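PDB 3GO2: putative L-alanine-DL-glutamate epimerase from Burkholderia xenovorans, which probably acts as a magnesium-dependent racemase or epimerase of the mandelate racemase/muconate lactonizing enzyme family. Local coordinates for residues D247-Q252 with E269-I274. Residues are numbered along the deposited sequence; the frame is centred on the assembly and turned at random.
Sequences DSYSPQ and ETLFGI. With MG (magnesium ion), chain C; MG (magnesium ion), chain B.
Y249 and T270 meet at a magnesium ion (chain C). Y249 OH binds it at 2.5 Å and the backbone O of T270 at 2.4 Å. The metal lies at the edge of the Y249 ring, in its plane. Two waters and P78 O of a second subunit complete the site, so this ion bridges two subunits.

A second magnesium (chain B) is bound by E269 OE2 at 2.6 Å. With D219 and E245, E269 makes up the metal site in the barrel domain, as in the active sites of this family. The E269 chain is extended beyond CG and carries the carboxylate to the metal.

Hydrogen bonds between the segments run mainly through water. D247 OD1 accepts from two waters; one of these accepts from E269 N and the other from T270 N. D247 OD2 accepts at 2.6 Å from a water that also binds the chain B magnesium. The D247 and E269 carboxylates are close, OD2 to OE1 3.7 Å, with planes 39° apart. The nearby metal probably eases their repulsion. T270 OG1 gives a weak bond to Y249 OH (3.3 Å). With chi1 75°, OG1 sits between the backbone N and carbonyl carbon and faces the phenol oxygen.

Apolar contact is small. L271 CD2 touches Y249 CE1 at the ring edge, 4.1 Å away.

S248 OG accepts from S250 N in an ST turn, and S250 caps helix 251-259. The two segments follow the neighbouring parallel strands 243-245 and 265-267 and lead into helices 251-259 and 273-282.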
ATOM      1  N   ASP A 247      -7.490  19.353  15.522  1.00 13.51           N
ATOM      2  CA  ASP A 247      -7.474  18.110  16.270  1.00 13.82           C
ATOM      3  C   ASP A 247      -8.413  17.125  15.583  1.00 13.84           C
ATOM      4  O   ASP A 247      -9.500  17.481  15.148  1.00 14.30           O
ATOM      5  CB  ASP A 247      -7.867  18.348  17.720  1.00 14.29           C
ATOM      6  CG  ASP A 247      -6.888  19.218  18.421  1.00 16.95           C
ATOM      7  OD1 ASP A 247      -5.696  18.838  18.477  1.00 16.24           O
ATOM      8  OD2 ASP A 247      -7.310  20.292  18.892  1.00 18.47           O
ATOM      9  N   SER A 248      -7.974  15.877  15.488  1.00 13.99           N
ATOM     10  CA  SER A 248      -8.708  14.848  14.772  1.00 13.67           C
ATOM     11  C   SER A 248      -8.297  13.489  15.270  1.00 13.58           C
ATOM     12  O   SER A 248      -7.100  13.247  15.529  1.00 13.45           O
ATOM     13  CB  SER A 248      -8.359  14.940  13.282  1.00 14.68           C
ATOM     14  OG  SER A 248      -9.065  13.962  12.536  1.00 15.23           O
ATOM     15  N   TYR A 249      -9.270  12.570  15.315  1.00 13.10           N
ATOM     16  CA  TYR A 249      -8.992  11.173  15.557  1.00 13.66           C
ATOM     17  C   TYR A 249      -9.048  10.336  14.256  1.00 14.78           C
ATOM     18  O   TYR A 249      -9.172   9.105  14.295  1.00 15.76           O
ATOM     19  CB  TYR A 249      -9.973  10.659  16.596  1.00 14.31           C
ATOM     20  CG  TYR A 249      -9.765  11.286  17.964  1.00 12.95           C
ATOM     21  CD1 TYR A 249      -8.523  11.269  18.553  1.00 14.47           C
ATOM     22  CD2 TYR A 249     -10.821  11.880  18.666  1.00 12.65           C
ATOM     23  CE1 TYR A 249      -8.304  11.807  19.798  1.00 15.88           C
ATOM     24  CE2 TYR A 249     -10.606  12.421  19.938  1.00 12.83           C
ATOM     25  CZ  TYR A 249      -9.339  12.369  20.489  1.00 13.95           C
ATOM     26  OH  TYR A 249      -9.073  12.887  21.735  1.00 13.25           O
ATOM     27  N   SER A 250      -8.953  11.021  13.125  1.00 14.51           N
ATOM     28  CA  SER A 250      -8.847  10.390  11.817  1.00 14.78           C
ATOM     29  C   SER A 250      -7.530  10.756  11.123  1.00 14.36           C
ATOM     30  O   SER A 250      -7.454  11.790  10.446  1.00 14.37           O
ATOM     31  CB  SER A 250      -9.986  10.823  10.913  1.00 14.94           C
ATOM     32  OG  SER A 250      -9.824  10.201   9.618  1.00 15.41           O
ATOM     33  N   PRO A 251      -6.505   9.918  11.270  1.00 14.31           N
ATOM     34  CA  PRO A 251      -5.254  10.216  10.582  1.00 15.17           C
ATOM     35  C   PRO A 251      -5.485  10.328   9.079  1.00 14.29           C
ATOM     36  O   PRO A 251      -4.909  11.201   8.440  1.00 14.15           O
ATOM     37  CB  PRO A 251      -4.345   9.027  10.923  1.00 16.16           C
ATOM     38  CG  PRO A 251      -4.926   8.469  12.170  1.00 16.34           C
ATOM     39  CD  PRO A 251      -6.384   8.756  12.166  1.00 15.70           C
ATOM     40  N   GLN A 252      -6.333   9.462   8.508  1.00 15.31           N
ATOM     41  CA  GLN A 252      -6.608   9.531   7.053  1.00 15.72           C
ATOM     42  C   GLN A 252      -7.296  10.856   6.663  1.00 14.37           C
ATOM     43  O   GLN A 252      -6.919  11.505   5.681  1.00 13.93           O
ATOM     44  CB  GLN A 252      -7.429   8.291   6.612  1.00 16.63           C
ATOM     45  CG  GLN A 252      -7.943   8.302   5.211  1.00 22.15           C
ATOM     46  CD  GLN A 252      -8.938   7.145   4.913  1.00 29.20           C
ATOM     47  OE1 GLN A 252      -8.975   6.128   5.607  1.00 34.87           O
ATOM     48  NE2 GLN A 252      -9.763   7.339   3.903  1.00 31.32           N
ATOM     49  N   GLU A 269      -2.332  17.659  19.993  1.00 12.66           N
ATOM     50  CA  GLU A 269      -2.233  18.098  21.380  1.00 13.26           C
ATOM     51  C   GLU A 269      -2.994  17.227  22.366  1.00 13.14           C
ATOM     52  O   GLU A 269      -2.775  17.347  23.577  1.00 15.40           O
ATOM     53  CB  GLU A 269      -2.693  19.554  21.541  1.00 13.39           C
ATOM     54  CG  GLU A 269      -4.196  19.759  21.559  1.00 14.23           C
ATOM     55  CD  GLU A 269      -4.579  21.210  21.650  1.00 18.66           C
ATOM     56  OE1 GLU A 269      -5.731  21.468  21.976  1.00 20.95           O
ATOM     57  OE2 GLU A 269      -3.738  22.083  21.433  1.00 20.65           O
ATOM     58  N   THR A 270      -3.874  16.360  21.865  1.00 12.67           N
ATOM     59  CA  THR A 270      -4.694  15.538  22.724  1.00 12.55           C
ATOM     60  C   THR A 270      -4.234  14.086  22.752  1.00 12.20           C
ATOM     61  O   THR A 270      -4.963  13.237  23.285  1.00 12.82           O
ATOM     62  CB  THR A 270      -6.200  15.621  22.396  1.00 11.91           C
ATOM     63  OG1 THR A 270      -6.503  14.889  21.199  1.00 13.62           O
ATOM     64  CG2 THR A 270      -6.652  17.069  22.283  1.00 12.92           C
ATOM     65  N   LEU A 271      -3.078  13.799  22.161  1.00 11.79           N
ATOM     66  CA  LEU A 271      -2.615  12.422  21.988  1.00 11.96           C
ATOM     67  C   LEU A 271      -1.544  12.025  23.018  1.00 12.36           C
ATOM     68  O   LEU A 271      -0.784  12.874  23.523  1.00 11.01           O
ATOM     69  CB  LEU A 271      -2.041  12.240  20.593  1.00 12.31           C
ATOM     70  CG  LEU A 271      -2.922  12.579  19.410  1.00 11.51           C
ATOM     71  CD1 LEU A 271      -2.163  12.272  18.083  1.00 11.54           C
ATOM     72  CD2 LEU A 271      -4.252  11.838  19.486  1.00 13.03           C
ATOM     73  N   PHE A 272      -1.466  10.725  23.258  1.00 12.13           N
ATOM     74  CA  PHE A 272      -0.580  10.124  24.253  1.00 12.36           C
ATOM     75  C   PHE A 272       0.379   9.089  23.650  1.00 12.89           C
ATOM     76  O   PHE A 272      -0.046   8.096  23.067  1.00 14.09           O
ATOM     77  CB  PHE A 272      -1.394   9.422  25.351  1.00 13.22           C
ATOM     78  CG  PHE A 272      -2.276  10.333  26.128  1.00 13.47           C
ATOM     79  CD1 PHE A 272      -1.871  10.852  27.346  1.00 14.72           C
ATOM     80  CD2 PHE A 272      -3.542  10.648  25.667  1.00 12.92           C
ATOM     81  CE1 PHE A 272      -2.711  11.684  28.062  1.00 13.58           C
ATOM     82  CE2 PHE A 272      -4.365  11.469  26.375  1.00 15.58           C
ATOM     83  CZ  PHE A 272      -3.946  11.989  27.578  1.00 14.67           C
ATOM     84  N   GLY A 273       1.670   9.316  23.866  1.00 13.47           N
ATOM     85  CA  GLY A 273       2.722   8.375  23.538  1.00 13.76           C
ATOM     86  C   GLY A 273       3.032   8.272  22.070  1.00 14.18           C
ATOM     87  O   GLY A 273       2.249   8.658  21.225  1.00 13.50           O
ATOM     88  N   ILE A 274       4.188   7.705  21.770  1.00 13.79           N
ATOM     89  CA  ILE A 274       4.531   7.458  20.386  1.00 13.82           C
ATOM     90  C   ILE A 274       3.417   6.670  19.685  1.00 14.39           C
ATOM     91  O   ILE A 274       3.079   6.958  18.535  1.00 13.98           O
ATOM     92  CB  ILE A 274       5.869   6.719  20.273  1.00 14.08           C
ATOM     93  CG1 ILE A 274       7.039   7.641  20.657  1.00 13.27           C
ATOM     94  CG2 ILE A 274       6.030   6.130  18.833  1.00 13.50           C
ATOM     95  CD1 ILE A 274       8.366   6.942  20.641  1.00 14.69           C
TER
HETATM   96 MG    MG C 409      -7.151  12.356  23.166  1.00 16.25          MG
HETATM   97 MG    MG B 408      -5.279  24.018  20.736  1.00 41.45          MG
HETATM   98  O   HOH W   1      -5.120  16.147  19.047  1.00 14.67           O
HETATM   99  O   HOH W   2      -3.306  20.059  18.368  1.00 15.10           O
HETATM  100  O   HOH W   3      -6.053  22.565  19.012  1.00 23.09           O
HETATM  101  O   HOH W   4      -6.557  23.992  21.986  1.00 29.23           O
HETATM  102  O   HOH W   5      -7.609  10.743  24.835  1.00 16.17           O
HETATM  103  O   HOH W   6      -6.299  10.262  22.046  1.00 15.84           O